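Local coordinates for protein putative pyrroline carboxylate reductase (Streptococcus pyogenes, PDB 2AHR) that probably catalyses the NADPH- or NADH-dependent reduction of 1-pyrroline-5-carboxylate to L-proline, the last step of proline biosynthesis, at residues 4-9 against 27-32. Numbering follows the deposited sequence.
Sequences MKIGII and HELIIS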
loop_
_atom_site.group_PDB
_atom_site.type_symbol
_atom_site.label_atom_id
_atom_site.label_comp_id
_atom_site.label_asym_id
_atom_site.label_seq_id
_atom_site.Cartn_x
_atom_site.Cartn_y
_atom_site.Cartn_z
HETATM N N MSE E 4 -2.955 -14.479 57.115
HETATM C CA MSE E 4 -4.358 -14.114 56.915
HETATM C C MSE E 4 -5.081 -15.160 56.071
HETATM O O MSE E 4 -4.459 -16.072 55.543
HETATM C CB MSE E 4 -4.537 -12.671 56.385
HETATM C CG MSE E 4 -3.558 -12.176 55.315
HETATM SE SE MSE E 4 -3.825 -10.438 54.789
HETATM C CE MSE E 4 -2.233 -10.112 54.038
ATOM N N LYS E 5 -6.403 -15.067 55.994
ATOM C CA LYS E 5 -7.152 -15.909 55.072
ATOM C C LYS E 5 -7.480 -15.089 53.827
ATOM O O LYS E 5 -8.032 -13.987 53.933
ATOM C CB LYS E 5 -8.442 -16.443 55.700
ATOM C CG LYS E 5 -8.276 -17.205 57.017
ATOM C CD LYS E 5 -9.337 -18.324 57.244
ATOM C CE LYS E 5 -10.505 -18.317 56.249
ATOM N NZ LYS E 5 -10.088 -18.686 54.852
ATOM N N ILE E 6 -7.116 -15.625 52.660
ATOM C CA ILE E 6 -7.347 -14.964 51.377
ATOM C C ILE E 6 -8.287 -15.796 50.499
ATOM O O ILE E 6 -8.049 -16.985 50.252
ATOM C CB ILE E 6 -6.015 -14.664 50.618
ATOM C CG1 ILE E 6 -5.076 -13.825 51.492
ATOM C CG2 ILE E 6 -6.296 -13.941 49.291
ATOM C CD1 ILE E 6 -3.630 -13.795 51.031
ATOM N N GLY E 7 -9.354 -15.153 50.033
ATOM C CA GLY E 7 -10.286 -15.773 49.113
ATOM C C GLY E 7 -10.129 -15.227 47.709
ATOM O O GLY E 7 -9.933 -14.026 47.522
ATOM N N ILE E 8 -10.226 -16.112 46.719
ATOM C CA ILE E 8 -10.129 -15.718 45.317
ATOM C C ILE E 8 -11.444 -16.013 44.600
ATOM O O ILE E 8 -11.893 -17.159 44.545
ATOM C CB ILE E 8 -8.939 -16.418 44.584
ATOM C CG1 ILE E 8 -7.602 -16.132 45.275
ATOM C CG2 ILE E 8 -8.845 -15.944 43.134
ATOM C CD1 ILE E 8 -7.148 -17.200 46.255
ATOM N N ILE E 9 -12.055 -14.963 44.058
ATOM C CA ILE E 9 -13.295 -15.098 43.308
ATOM C C ILE E 9 -12.992 -15.093 41.808
ATOM O O ILE E 9 -12.485 -14.101 41.265
ATOM C CB ILE E 9 -14.314 -13.989 43.681
ATOM C CG1 ILE E 9 -14.712 -14.095 45.164
ATOM C CG2 ILE E 9 -15.547 -14.058 42.780
ATOM C CD1 ILE E 9 -15.493 -12.897 45.687
ATOM N N HIS E 27 -0.070 -17.660 54.306
ATOM C CA HIS E 27 -1.504 -17.381 54.304
ATOM C C HIS E 27 -2.374 -18.557 53.906
ATOM O O HIS E 27 -1.935 -19.484 53.246
ATOM C CB HIS E 27 -1.809 -16.150 53.437
ATOM C CG HIS E 27 -0.900 -15.001 53.715
ATOM N ND1 HIS E 27 -0.939 -14.294 54.896
ATOM C CD2 HIS E 27 0.100 -14.458 52.985
ATOM C CE1 HIS E 27 -0.011 -13.356 54.877
ATOM N NE2 HIS E 27 0.631 -13.432 53.726
ATOM N N GLU E 28 -3.628 -18.480 54.317
ATOM C CA GLU E 28 -4.601 -19.513 54.060
ATOM C C GLU E 28 -5.393 -19.124 52.828
ATOM O O GLU E 28 -5.784 -17.967 52.679
ATOM C CB GLU E 28 -5.524 -19.593 55.270
ATOM C CG GLU E 28 -6.322 -20.858 55.398
ATOM C CD GLU E 28 -6.988 -20.959 56.754
ATOM O OE1 GLU E 28 -6.508 -20.311 57.718
ATOM O OE2 GLU E 28 -8.000 -21.684 56.856
ATOM N N LEU E 29 -5.645 -20.079 51.946
ATOM C CA LEU E 29 -6.312 -19.757 50.694
ATOM C C LEU E 29 -7.628 -20.493 50.512
ATOM O O LEU E 29 -7.761 -21.654 50.904
ATOM C CB LEU E 29 -5.375 -20.010 49.498
ATOM C CG LEU E 29 -3.920 -19.534 49.641
ATOM C CD1 LEU E 29 -3.059 -20.058 48.499
ATOM C CD2 LEU E 29 -3.816 -18.008 49.768
ATOM N N ILE E 30 -8.596 -19.805 49.911
ATOM C CA ILE E 30 -9.878 -20.404 49.545
ATOM C C ILE E 30 -10.389 -19.780 48.238
ATOM O O ILE E 30 -10.227 -18.572 48.013
ATOM C CB ILE E 30 -10.921 -20.320 50.712
ATOM C CG1 ILE E 30 -12.265 -20.955 50.305
ATOM C CG2 ILE E 30 -11.070 -18.873 51.221
ATOM C CD1 ILE E 30 -13.112 -21.529 51.493
ATOM N N ILE E 31 -10.976 -20.611 47.375
ATOM C CA ILE E 31 -11.390 -20.175 46.043
ATOM C C ILE E 31 -12.903 -20.255 45.837
ATOM O O ILE E 31 -13.622 -20.818 46.669
ATOM C CB ILE E 31 -10.619 -20.921 44.913
ATOM C CG1 ILE E 31 -10.834 -22.434 44.969
ATOM C CG2 ILE E 31 -9.136 -20.610 44.986
ATOM C CD1 ILE E 31 -12.032 -22.916 44.184
ATOM N N SER E 32 -13.373 -19.678 44.731
ATOM C CA SER E 32 -14.789 -19.636 44.399
ATOM C C SER E 32 -14.967 -19.416 42.884
ATOM O O SER E 32 -14.595 -18.364 42.353
ATOM C CB SER E 32 -15.463 -18.523 45.211
ATOM O OG SER E 32 -16.870 -18.608 45.137
#
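H27 sets its ring carbon CG beside its own backbone N (chi1 -47°), which swings the imidazole across to M4, a selenomethionine. There H27 ND1 accepts a nearly straight hydrogen bond from M4 N at 3.0 Å. The donor lies at the ring edge and in its plane, which helps hold the turn of the ring. M4 CG runs alongside, 3.4 Å from H27 ND1. I6 reaches the base of the same side chain, its CD1 3.8 Å from H27 CB.

K5 bends beyond CG and lies beside the extended E28 chain. Its CD comes within 3.5 Å of E28 OE1. K5 NZ and E28 OE2 are 4.2 Å apart, too far for a salt bridge, though the opposite charges probably still attract. Further on, I8 CD1 packs obliquely on I31 CG2.

The backbones pair as parallel strands. E28 N donates a hydrogen bond to M4 O, I6 N to E28 O, I30 N to I6 O and I8 N to I30 O. G7 CA also sits close to I30 O, at 3.0 Å.

These strands belong to the first beta-alpha-beta unit of the Rossmann fold, joined through helix 13-22. I9 lies near the bound NADP, and S32 OG is hydrogen-bonded to H54 ND1. Strand 63-66 flanks 5-9 on its other side, helix 36-46 packs on I31, and helix 54-58 covers I9 and I30.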